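Local coordinates for protein pantothenate synthetase (Francisella tularensis subsp. tularensis, PDB 3N8H) that probably catalyses the ATP-dependent condensation of pantoate with beta-alanine to pantothenate, through a pantoyl-adenylate intermediate, at residues A[35-38]-A[39-42]; A[179-182]-A[183-187]; A[204-207]-A[208-211]; A[244-248]-A[249-253]. One frame throughout, in Å; residues are numbered along the deposited sequence.

Contact 1 (A[35-38]-A[39-42]); sequences LHNG and HISL. With AMP (adenosine monophosphate), chain D.
H36 and H39 lay their imidazoles face to face across one turn of chain, ring centroids 3.9 Å apart and planes inclined by 30°. The opposite face of the H39 ring takes a CH-pi contact from L35, whose CD2 sits 3.9 Å from the H39 ring centroid. H39 is thus sandwiched between a methyl and an aromatic face.

Both of its ring nitrogens are engaged as well. ND1 of H39 accepts the backbone N-H of H36 at 3.0 Å, nearly straight and within the ring plane, while NE2 of H39 donates to O1P of AMP at 2.9 Å. These bonds, made at separate edges, fix the rotation of the ring.

At the helix start, H36 ND1 takes a weak bond from G38 N, and H36 O receives I40 N at 2.8 Å. S41 OG, set between its own backbone N and carbonyl carbon (chi1 63°), turns back to donate to G38 O at 2.7 Å. G38 CA lies 3.7 Å from C6 of the adenine.

Together H36 and H39 form a capping box at the N terminus of helix 37-49, and HNGH is the HIGH-type motif of the nucleotidylyltransferase superfamily, with H39 the predicted proton donor.

Contact 2 (A[179-182]-A[183-187]); sequences QRQP and SGLPL. With AMP (adenosine monophosphate), chain D.
The adenine of AMP is read by the open end of a hairpin-like loop between strand 172-176 and helix 196-210, where Q179 and L187 face each other. Q179 O accepts L187 N at 3.0 Å and also the N6 amino group of AMP at 3.0 Å, so one carbonyl both closes the loop and holds the base. L187 O takes a second hydrogen from N6 of AMP at 2.7 Å, and Q179 N donates to N1 of AMP at 2.8 Å. An N-H facing N1 and carbonyls facing N6 match the pattern of adenine.

Away from the base, R180 and P186 make a single beta bridge, Q181 N bonds to L185 O at 2.8 Å, and a type I turn from Q181 to G184 closes the far end. L187 is followed by S188, S189 and R190, predicted with it to bind ATP.

R180 extends from CG to NE alongside the turn and directs NH1 in its guanidinium plane onto G184 O at 2.9 Å, nearly along the C=O axis; NH1 also salt-bridges D254. Q181, bent at its second torsion (chi2 -66°), brings its amide tightly across L187 CD2 without a hydrogen bond; its OE1 bonds a glycerol, probably from the crystallisation liquor.

Contact 3 (A[204-207]-A[208-211]); sequences KIYE and ILRQ
I205 O receives the N-H of L209 at 2.9 Å, the shortest hydrogen bond between 204-207 and 208-211 and part of the i to i+4 ladder of helix 196-210. K204 O holds I208 N in the same way at 3.0 Å. In the next rung, R210 N approaches Y206 O from above the carbonyl plane at 3.1 Å. Q211 follows with CG folded to 3.2 Å from E207 O.

The side-chain contact centres on L209. Its CG stands anti to its carbonyl carbon (chi1 -71°), which directs the chain back along the helix, and CD1 comes to rest over the middle of the Y206 ring. This CH-pi contact measures 3.6 Å from L209 CD1 to the ring centroid of Y206 and departs only 10° from the ring normal, so the methyl is almost equidistant from all six ring carbons. In the conformer described, I205 runs beside L209 in the same direction, with I205 CG2 3.8 Å from L209 CD1.

I208 and L209 pack on helix 217-225, I205 meets strand 240-247, and the Y206 hydroxyl is hydrogen-bonded to D254. R210 extends its guanidinium to P182 O and P262 O.

The helix therefore has an apolar inner side, where the Y206 ring is covered on one face by a methyl and its polar end is satisfied by D254, while E207 and Q211 remain exposed to solvent.

Contact 4 (A[244-248]-A[249-253]); sequences AFYIG and KVRLI
Y246 and R251, a non-hydrogen-bonded pair, set aliphatic chain against aromatic face. R251 CB lies over the Y246 ring 3.7 Å from its centroid, displaced toward the rim, in a CH-pi contact. The extended arginine, its CG anti to the backbone N (chi1 -169°), then continues along the same face toward the hydroxyl, with R251 CD 3.6 Å from Y246 OH. In the conformer described, the guanidinium is turned 77° to the ring, so the two are not stacked. One guanidinium face instead covers A244, NH2 of R251 standing 3.5 Å from A244 CB. E120 salt-bridges this group, and S123 and Q232 hydrogen-bond it.

On the other face of the sheet, F245 and L252 cross. F245 has CG between backbone N and carbonyl carbon (chi1 56°), which swings its ring over the neighbouring strand until L252 CB lies over the ring face in a CH-pi contact, 4.2 Å from the F245 centroid. F245, I247, V250 and L252 share this buried face; helix 196-210 packs on F245 and I247.

Both pairs hang on a regular antiparallel ladder. F245 N donates to L252 O at 2.9 Å, and L252 N returns the bond to F245 O at 2.9 Å. I247 and V250 repeat the exchange around a type II' turn with G248 and K249 at its corners, giving the two-residue beta hairpin of strands 240-247 and 250-257.

Its two faces thus differ in character: one is apolar, whereas on the other a charged group is held by polar partners while its methylenes serve as packing surface for tyrosine.

All four are local and follow in series without nesting or crossing: contacts 1 and 3 are helical turns, contact 2 closes a tight loop and contact 4 a hairpin. Contact 1 opens helix 37-49 just after strand 26-31 of the parallel sheet. Contact 2, in the loop after the last strand of that sheet, returns to contact 1: S41 packs on Q179, N37 on L187, and both contacts touch AMP. Contact 3, on helix 196-210, backs contact 2 through Y206 against P186 and G184. Contact 4, in the antiparallel sheet, meets contact 3 where I205 touches F245 and I247, and contact 2 where L252 touches L185. Contact 2 therefore bridges the nucleotide site and the C-terminal part.

Contact 1 (A[35-38]-A[39-42])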
loop_
_atom_site.group_PDB
_atom_site.type_symbol
_atom_site.label_atom_id
_atom_site.label_comp_id
_atom_site.label_asym_id
_atom_site.label_seq_id
_atom_site.Cartn_x
_atom_site.Cartn_y
_atom_site.Cartn_z
ATOM N N LEU A 35 16.762 -18.601 -12.325
ATOM C CA LEU A 35 15.611 -19.053 -13.092
ATOM C C LEU A 35 15.595 -20.546 -13.416
ATOM O O LEU A 35 16.567 -21.111 -13.893
ATOM C CB LEU A 35 15.538 -18.272 -14.398
ATOM C CG LEU A 35 15.429 -16.767 -14.217
ATOM C CD1 LEU A 35 15.542 -16.062 -15.569
ATOM C CD2 LEU A 35 14.124 -16.433 -13.522
ATOM N N HIS A 36 14.456 -21.175 -13.184
ATOM C CA HIS A 36 14.299 -22.559 -13.529
ATOM C C HIS A 36 13.079 -22.753 -14.447
ATOM O O HIS A 36 12.390 -21.793 -14.844
ATOM C CB HIS A 36 14.160 -23.377 -12.256
ATOM C CG HIS A 36 13.106 -22.855 -11.332
ATOM N ND1 HIS A 36 11.762 -22.881 -11.647
ATOM C CD2 HIS A 36 13.196 -22.288 -10.104
ATOM C CE1 HIS A 36 11.072 -22.359 -10.649
ATOM N NE2 HIS A 36 11.918 -21.994 -9.696
ATOM N N ASN A 37 12.849 -24.006 -14.822
ATOM C CA ASN A 37 11.756 -24.348 -15.714
ATOM C C ASN A 37 10.389 -23.882 -15.199
ATOM O O ASN A 37 9.469 -23.623 -15.992
ATOM C CB ASN A 37 11.781 -25.845 -16.033
ATOM C CG ASN A 37 12.848 -26.203 -17.058
ATOM O OD1 ASN A 37 13.369 -25.340 -17.755
ATOM N ND2 ASN A 37 13.160 -27.485 -17.167
ATOM N N GLY A 38 10.256 -23.761 -13.879
ATOM C CA GLY A 38 9.071 -23.158 -13.297
ATOM C C GLY A 38 8.915 -21.756 -13.859
ATOM O O GLY A 38 7.907 -21.420 -14.491
ATOM N N HIS A 39 9.926 -20.924 -13.651
ATOM C CA HIS A 39 9.874 -19.566 -14.181
ATOM C C HIS A 39 9.696 -19.574 -15.689
ATOM O O HIS A 39 8.994 -18.728 -16.263
ATOM C CB HIS A 39 11.152 -18.799 -13.864
ATOM C CG HIS A 39 11.450 -18.681 -12.401
ATOM N ND1 HIS A 39 12.555 -19.270 -11.821
ATOM C CD2 HIS A 39 10.798 -18.030 -11.404
ATOM C CE1 HIS A 39 12.573 -18.977 -10.529
ATOM N NE2 HIS A 39 11.523 -18.224 -10.254
ATOM N N ILE A 40 10.367 -20.512 -16.345
ATOM C CA ILE A 40 10.369 -20.508 -17.791
ATOM C C ILE A 40 8.961 -20.746 -18.343
ATOM O O ILE A 40 8.584 -20.172 -19.370
ATOM C CB ILE A 40 11.343 -21.551 -18.336
ATOM C CG1 ILE A 40 12.784 -21.119 -18.028
ATOM C CG2 ILE A 40 11.147 -21.733 -19.835
ATOM C CD1 ILE A 40 13.846 -22.159 -18.475
ATOM N N SER A 41 8.160 -21.543 -17.625
ATOM C CA SER A 41 6.825 -21.845 -18.125
ATOM C C SER A 41 5.987 -20.590 -18.048
ATOM O O SER A 41 5.184 -20.319 -18.941
ATOM C CB SER A 41 6.172 -22.995 -17.361
ATOM O OG SER A 41 5.990 -22.658 -16.003
ATOM N N LEU A 42 6.177 -19.807 -16.988
ATOM C CA LEU A 42 5.443 -18.545 -16.874
ATOM C C LEU A 42 5.826 -17.600 -18.017
ATOM O O LEU A 42 4.968 -16.955 -18.644
ATOM C CB LEU A 42 5.678 -17.873 -15.527
ATOM C CG LEU A 42 4.775 -18.262 -14.338
ATOM C CD1 LEU A 42 4.726 -19.764 -14.116
ATOM C CD2 LEU A 42 5.242 -17.572 -13.073
HETATM P P AMP D . 10.158 -16.920 -7.004
HETATM O O1P AMP D . 11.249 -16.483 -7.977
HETATM O O2P AMP D . 10.335 -18.263 -6.364
HETATM O O3P AMP D . 9.781 -15.861 -6.034
HETATM O "O5'" AMP D . 8.911 -17.230 -7.995
HETATM C "C5'" AMP D . 8.525 -16.342 -9.045
HETATM C "C4'" AMP D . 7.239 -16.813 -9.678
HETATM O "O4'" AMP D . 7.455 -18.141 -10.254
HETATM C "C3'" AMP D . 6.061 -16.942 -8.696
HETATM O "O3'" AMP D . 4.831 -16.623 -9.369
HETATM C "C2'" AMP D . 6.091 -18.427 -8.357
HETATM O "O2'" AMP D . 4.882 -18.977 -7.858
HETATM C "C1'" AMP D . 6.498 -19.032 -9.698
HETATM N N9 AMP D . 7.039 -20.389 -9.562
HETATM C C8 AMP D . 8.022 -20.770 -8.713
HETATM N N7 AMP D . 8.249 -22.110 -8.819
HETATM C C5 AMP D . 7.374 -22.601 -9.734
HETATM C C6 AMP D . 7.085 -23.930 -10.311
HETATM N N6 AMP D . 7.782 -24.999 -9.893
HETATM N N1 AMP D . 6.118 -24.043 -11.239
HETATM C C2 AMP D . 5.412 -22.952 -11.620
HETATM N N3 AMP D . 5.623 -21.706 -11.146
HETATM C C4 AMP D . 6.582 -21.466 -10.214
#

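Contact 2 (A[179-182]-A[183-187])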
loop_
_atom_site.group_PDB
_atom_site.type_symbol
_atom_site.label_atom_id
_atom_site.label_comp_id
_atom_site.label_asym_id
_atom_site.label_seq_id
_atom_site.Cartn_x
_atom_site.Cartn_y
_atom_site.Cartn_z
ATOM N N GLN A 179 5.322 -26.575 -12.100
ATOM C CA GLN A 179 6.206 -27.460 -12.830
ATOM C C GLN A 179 6.968 -28.336 -11.840
ATOM O O GLN A 179 7.440 -27.846 -10.813
ATOM C CB GLN A 179 7.191 -26.666 -13.697
ATOM C CG GLN A 179 6.516 -25.767 -14.719
ATOM C CD GLN A 179 5.537 -26.543 -15.587
ATOM O OE1 GLN A 179 5.936 -27.359 -16.400
ATOM N NE2 GLN A 179 4.250 -26.320 -15.378
ATOM N N ARG A 180 7.121 -29.618 -12.193
ATOM C CA ARG A 180 7.670 -30.622 -11.289
ATOM C C ARG A 180 8.801 -31.455 -11.920
ATOM O O ARG A 180 8.826 -31.671 -13.152
ATOM C CB ARG A 180 6.532 -31.547 -10.812
ATOM C CG ARG A 180 5.411 -30.812 -10.062
ATOM C CD ARG A 180 4.254 -31.707 -9.569
ATOM N NE ARG A 180 3.241 -30.886 -8.883
ATOM C CZ ARG A 180 3.343 -30.482 -7.617
ATOM N NH1 ARG A 180 4.400 -30.862 -6.886
ATOM N NH2 ARG A 180 2.393 -29.718 -7.069
ATOM N N GLN A 181 9.736 -31.909 -11.072
ATOM C CA GLN A 181 10.654 -33.009 -11.404
ATOM C C GLN A 181 9.910 -34.327 -11.633
ATOM O O GLN A 181 8.791 -34.511 -11.148
ATOM C CB GLN A 181 11.646 -33.269 -10.260
ATOM C CG GLN A 181 12.571 -32.145 -9.948
ATOM C CD GLN A 181 13.553 -31.862 -11.086
ATOM O OE1 GLN A 181 13.544 -32.544 -12.111
ATOM N NE2 GLN A 181 14.408 -30.852 -10.902
ATOM N N PRO A 182 10.563 -35.291 -12.308
ATOM C CA PRO A 182 9.860 -36.545 -12.542
ATOM C C PRO A 182 9.267 -37.189 -11.266
ATOM O O PRO A 182 8.206 -37.818 -11.329
ATOM C CB PRO A 182 10.930 -37.423 -13.200
ATOM C CG PRO A 182 11.749 -36.428 -13.991
ATOM C CD PRO A 182 11.788 -35.178 -13.130
ATOM N N SER A 183 9.934 -36.999 -10.126
ATOM C CA SER A 183 9.477 -37.552 -8.849
ATOM C C SER A 183 8.207 -36.871 -8.353
ATOM O O SER A 183 7.481 -37.430 -7.545
ATOM C CB SER A 183 10.577 -37.419 -7.774
ATOM O OG SER A 183 10.835 -36.052 -7.487
ATOM N N GLY A 184 7.946 -35.656 -8.839
ATOM C CA GLY A 184 6.846 -34.845 -8.342
ATOM C C GLY A 184 7.326 -33.606 -7.589
ATOM O O GLY A 184 6.584 -32.648 -7.441
ATOM N N LEU A 185 8.566 -33.635 -7.100
ATOM C CA LEU A 185 9.176 -32.471 -6.458
ATOM C C LEU A 185 9.066 -31.201 -7.308
ATOM O O LEU A 185 9.590 -31.148 -8.424
ATOM C CB LEU A 185 10.660 -32.777 -6.151
ATOM C CG LEU A 185 11.533 -31.706 -5.501
ATOM C CD1 LEU A 185 11.048 -31.398 -4.079
ATOM C CD2 LEU A 185 12.990 -32.154 -5.502
ATOM N N PRO A 186 8.399 -30.168 -6.770
ATOM C CA PRO A 186 8.265 -28.888 -7.449
ATOM C C PRO A 186 9.629 -28.297 -7.779
ATOM O O PRO A 186 10.566 -28.387 -6.979
ATOM C CB PRO A 186 7.607 -27.990 -6.392
ATOM C CG PRO A 186 7.001 -28.884 -5.429
ATOM C CD PRO A 186 7.778 -30.156 -5.432
ATOM N N LEU A 187 9.742 -27.680 -8.945
ATOM C CA LEU A 187 10.923 -26.866 -9.230
ATOM C C LEU A 187 10.921 -25.610 -8.345
ATOM O O LEU A 187 9.876 -24.975 -8.142
ATOM C CB LEU A 187 10.968 -26.509 -10.712
ATOM C CG LEU A 187 11.095 -27.774 -11.561
ATOM C CD1 LEU A 187 10.897 -27.432 -13.018
ATOM C CD2 LEU A 187 12.460 -28.415 -11.296
HETATM P P AMP D . 10.158 -16.920 -7.004
HETATM O O1P AMP D . 11.249 -16.483 -7.977
HETATM O O2P AMP D . 10.335 -18.263 -6.364
HETATM O O3P AMP D . 9.781 -15.861 -6.034
HETATM O "O5'" AMP D . 8.911 -17.230 -7.995
HETATM C "C5'" AMP D . 8.525 -16.342 -9.045
HETATM C "C4'" AMP D . 7.239 -16.813 -9.678
HETATM O "O4'" AMP D . 7.455 -18.141 -10.254
HETATM C "C3'" AMP D . 6.061 -16.942 -8.696
HETATM O "O3'" AMP D . 4.831 -16.623 -9.369
HETATM C "C2'" AMP D . 6.091 -18.427 -8.357
HETATM O "O2'" AMP D . 4.882 -18.977 -7.858
HETATM C "C1'" AMP D . 6.498 -19.032 -9.698
HETATM N N9 AMP D . 7.039 -20.389 -9.562
HETATM C C8 AMP D . 8.022 -20.770 -8.713
HETATM N N7 AMP D . 8.249 -22.110 -8.819
HETATM C C5 AMP D . 7.374 -22.601 -9.734
HETATM C C6 AMP D . 7.085 -23.930 -10.311
HETATM N N6 AMP D . 7.782 -24.999 -9.893
HETATM N N1 AMP D . 6.118 -24.043 -11.239
HETATM C C2 AMP D . 5.412 -22.952 -11.620
HETATM N N3 AMP D . 5.623 -21.706 -11.146
HETATM C C4 AMP D . 6.582 -21.466 -10.214
#

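Contact 3 (A[204-207]-A[208-211])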
loop_
_atom_site.group_PDB
_atom_site.type_symbol
_atom_site.label_atom_id
_atom_site.label_comp_id
_atom_site.label_asym_id
_atom_site.label_seq_id
_atom_site.Cartn_x
_atom_site.Cartn_y
_atom_site.Cartn_z
ATOM N N LYS A 204 12.501 -39.114 -2.183
ATOM C CA LYS A 204 11.817 -40.034 -1.278
ATOM C C LYS A 204 10.533 -39.441 -0.684
ATOM O O LYS A 204 9.530 -40.129 -0.564
ATOM C CB LYS A 204 12.741 -40.505 -0.148
ATOM C CG LYS A 204 13.771 -41.540 -0.574
ATOM C CD LYS A 204 14.657 -41.982 0.594
ATOM C CE LYS A 204 15.549 -40.844 1.082
ATOM N NZ LYS A 204 16.599 -41.313 2.022
ATOM N N ILE A 205 10.583 -38.181 -0.284
ATOM C CA ILE A 205 9.393 -37.506 0.209
ATOM C C ILE A 205 8.263 -37.602 -0.832
ATOM O O ILE A 205 7.111 -37.897 -0.491
ATOM C CB ILE A 205 9.672 -36.013 0.526
ATOM C CG1 ILE A 205 10.581 -35.868 1.753
ATOM C CG2 ILE A 205 8.355 -35.233 0.729
ATOM C CD1 ILE A 205 10.979 -34.419 2.043
ATOM N N TYR A 206 8.596 -37.348 -2.100
ATOM C CA TYR A 206 7.582 -37.334 -3.146
ATOM C C TYR A 206 7.147 -38.729 -3.615
ATOM O O TYR A 206 6.069 -38.888 -4.199
ATOM C CB TYR A 206 7.975 -36.398 -4.287
ATOM C CG TYR A 206 7.590 -35.005 -3.912
ATOM C CD1 TYR A 206 6.406 -34.437 -4.373
ATOM C CD2 TYR A 206 8.358 -34.286 -3.004
ATOM C CE1 TYR A 206 6.027 -33.160 -3.974
ATOM C CE2 TYR A 206 7.984 -33.026 -2.596
ATOM C CZ TYR A 206 6.818 -32.472 -3.085
ATOM O OH TYR A 206 6.473 -31.222 -2.660
ATOM N N GLU A 207 7.969 -39.730 -3.317
ATOM C CA GLU A 207 7.608 -41.106 -3.586
ATOM C C GLU A 207 6.546 -41.481 -2.564
ATOM O O GLU A 207 5.601 -42.203 -2.856
ATOM C CB GLU A 207 8.842 -41.995 -3.435
ATOM C CG GLU A 207 8.689 -43.414 -3.951
ATOM C CD GLU A 207 10.011 -44.182 -3.929
ATOM O OE1 GLU A 207 10.036 -45.304 -3.371
ATOM O OE2 GLU A 207 11.021 -43.662 -4.467
ATOM N N ILE A 208 6.705 -40.945 -1.364
ATOM C CA ILE A 208 5.747 -41.151 -0.277
ATOM C C ILE A 208 4.439 -40.421 -0.553
ATOM O O ILE A 208 3.356 -40.980 -0.412
ATOM C CB ILE A 208 6.351 -40.664 1.056
ATOM C CG1 ILE A 208 7.513 -41.579 1.478
ATOM C CG2 ILE A 208 5.287 -40.567 2.143
ATOM C CD1 ILE A 208 8.281 -41.078 2.668
ATOM N N LEU A 209 4.545 -39.163 -0.940
ATOM C CA LEU A 209 3.357 -38.368 -1.195
ATOM C C LEU A 209 2.495 -38.995 -2.289
ATOM O O LEU A 209 1.282 -39.070 -2.160
ATOM C CB LEU A 209 3.743 -36.924 -1.546
ATOM C CG LEU A 209 4.300 -36.086 -0.374
ATOM C CD1 LEU A 209 4.902 -34.747 -0.864
ATOM C CD2 LEU A 209 3.229 -35.875 0.719
ATOM N N ARG A 210 3.132 -39.459 -3.359
ATOM C CA ARG A 210 2.410 -40.045 -4.498
ATOM C C ARG A 210 1.612 -41.301 -4.166
ATOM O O ARG A 210 0.611 -41.584 -4.812
ATOM C CB ARG A 210 3.369 -40.332 -5.648
ATOM C CG ARG A 210 3.519 -39.139 -6.529
ATOM C CD ARG A 210 4.288 -39.443 -7.789
ATOM N NE ARG A 210 4.262 -38.258 -8.635
ATOM C CZ ARG A 210 5.083 -38.044 -9.653
ATOM N NH1 ARG A 210 6.002 -38.947 -9.969
ATOM N NH2 ARG A 210 4.968 -36.924 -10.353
ATOM N N GLN A 211 2.068 -42.052 -3.173
ATOM C CA GLN A 211 1.352 -43.230 -2.694
ATOM C C GLN A 211 0.333 -42.951 -1.583
ATOM O O GLN A 211 -0.282 -43.879 -1.074
ATOM C CB GLN A 211 2.352 -44.265 -2.164
ATOM C CG GLN A 211 3.460 -44.621 -3.134
ATOM C CD GLN A 211 4.501 -45.522 -2.502
ATOM O OE1 GLN A 211 4.568 -45.647 -1.279
ATOM N NE2 GLN A 211 5.321 -46.155 -3.334
#

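Contact 4 (A[244-248]-A[249-253])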
loop_
_atom_site.group_PDB
_atom_site.type_symbol
_atom_site.label_atom_id
_atom_site.label_comp_id
_atom_site.label_asym_id
_atom_site.label_seq_id
_atom_site.Cartn_x
_atom_site.Cartn_y
_atom_site.Cartn_z
ATOM N N ALA A 244 5.059 -27.751 3.833
ATOM C CA ALA A 244 6.364 -27.109 3.791
ATOM C C ALA A 244 7.260 -27.964 4.670
ATOM O O ALA A 244 6.805 -28.531 5.693
ATOM C CB ALA A 244 6.297 -25.677 4.365
ATOM N N PHE A 245 8.524 -28.049 4.288
ATOM C CA PHE A 245 9.489 -28.860 5.041
ATOM C C PHE A 245 10.889 -28.341 4.798
ATOM O O PHE A 245 11.129 -27.634 3.815
ATOM C CB PHE A 245 9.410 -30.324 4.609
ATOM C CG PHE A 245 9.624 -30.526 3.138
ATOM C CD1 PHE A 245 10.897 -30.766 2.636
ATOM C CD2 PHE A 245 8.551 -30.462 2.249
ATOM C CE1 PHE A 245 11.108 -30.947 1.277
ATOM C CE2 PHE A 245 8.750 -30.639 0.877
ATOM C CZ PHE A 245 10.031 -30.882 0.390
ATOM N N TYR A 246 11.810 -28.691 5.698
ATOM C CA TYR A 246 13.213 -28.374 5.532
ATOM C C TYR A 246 13.947 -29.654 5.147
ATOM O O TYR A 246 13.621 -30.729 5.643
ATOM C CB TYR A 246 13.825 -27.851 6.841
ATOM C CG TYR A 246 13.698 -26.362 7.081
ATOM C CD1 TYR A 246 14.625 -25.473 6.550
ATOM C CD2 TYR A 246 12.653 -25.845 7.846
ATOM C CE1 TYR A 246 14.515 -24.109 6.778
ATOM C CE2 TYR A 246 12.525 -24.481 8.068
ATOM C CZ TYR A 246 13.456 -23.622 7.536
ATOM O OH TYR A 246 13.336 -22.266 7.755
ATOM N N ILE A 247 14.929 -29.542 4.249
ATOM C CA ILE A 247 15.957 -30.573 4.140
ATOM C C ILE A 247 17.264 -29.835 4.396
ATOM O O ILE A 247 17.619 -28.899 3.652
ATOM C CB ILE A 247 15.979 -31.313 2.769
ATOM C CG1 ILE A 247 14.595 -31.868 2.438
ATOM C CG2 ILE A 247 17.010 -32.459 2.789
ATOM C CD1 ILE A 247 14.506 -32.486 1.066
ATOM N N GLY A 248 17.955 -30.210 5.467
ATOM C CA GLY A 248 19.045 -29.380 5.957
ATOM C C GLY A 248 18.526 -27.973 6.231
ATOM O O GLY A 248 17.565 -27.790 6.992
ATOM N N LYS A 249 19.154 -26.975 5.608
ATOM C CA LYS A 249 18.766 -25.572 5.807
ATOM C C LYS A 249 17.869 -25.049 4.700
ATOM O O LYS A 249 17.573 -23.846 4.639
ATOM C CB LYS A 249 19.997 -24.665 5.898
ATOM C CG LYS A 249 20.653 -24.610 7.267
ATOM C CD LYS A 249 21.777 -25.614 7.399
ATOM C CE LYS A 249 22.460 -25.478 8.760
ATOM N NZ LYS A 249 23.681 -26.333 8.892
ATOM N N VAL A 250 17.427 -25.951 3.827
ATOM C CA VAL A 250 16.666 -25.550 2.648
ATOM C C VAL A 250 15.189 -25.739 2.910
ATOM O O VAL A 250 14.746 -26.852 3.181
ATOM C CB VAL A 250 17.099 -26.351 1.366
ATOM C CG1 VAL A 250 16.262 -25.925 0.136
ATOM C CG2 VAL A 250 18.569 -26.159 1.103
ATOM N N ARG A 251 14.421 -24.650 2.826
ATOM C CA ARG A 251 13.000 -24.738 3.122
ATOM C C ARG A 251 12.206 -24.763 1.815
ATOM O O ARG A 251 12.266 -23.810 1.042
ATOM C CB ARG A 251 12.544 -23.574 4.002
ATOM C CG ARG A 251 11.133 -23.717 4.574
ATOM C CD ARG A 251 10.692 -22.412 5.288
ATOM N NE ARG A 251 9.327 -22.551 5.762
ATOM C CZ ARG A 251 8.248 -22.265 5.030
ATOM N NH1 ARG A 251 8.392 -21.779 3.817
ATOM N NH2 ARG A 251 7.031 -22.449 5.525
ATOM N N LEU A 252 11.488 -25.858 1.576
ATOM C CA LEU A 252 10.647 -26.014 0.377
ATOM C C LEU A 252 9.159 -26.128 0.714
ATOM O O LEU A 252 8.808 -26.623 1.787
ATOM C CB LEU A 252 11.059 -27.266 -0.386
ATOM C CG LEU A 252 12.522 -27.295 -0.844
ATOM C CD1 LEU A 252 12.759 -28.550 -1.661
ATOM C CD2 LEU A 252 12.882 -26.005 -1.623
ATOM N N ILE A 253 8.295 -25.670 -0.206
ATOM C CA ILE A 253 6.850 -25.728 -0.013
ATOM C C ILE A 253 6.200 -26.321 -1.242
ATOM O O ILE A 253 6.801 -26.369 -2.336
ATOM C CB ILE A 253 6.211 -24.330 0.286
ATOM C CG1 ILE A 253 5.891 -23.538 -1.004
ATOM C CG2 ILE A 253 7.091 -23.522 1.231
ATOM C CD1 ILE A 253 5.284 -22.151 -0.762
#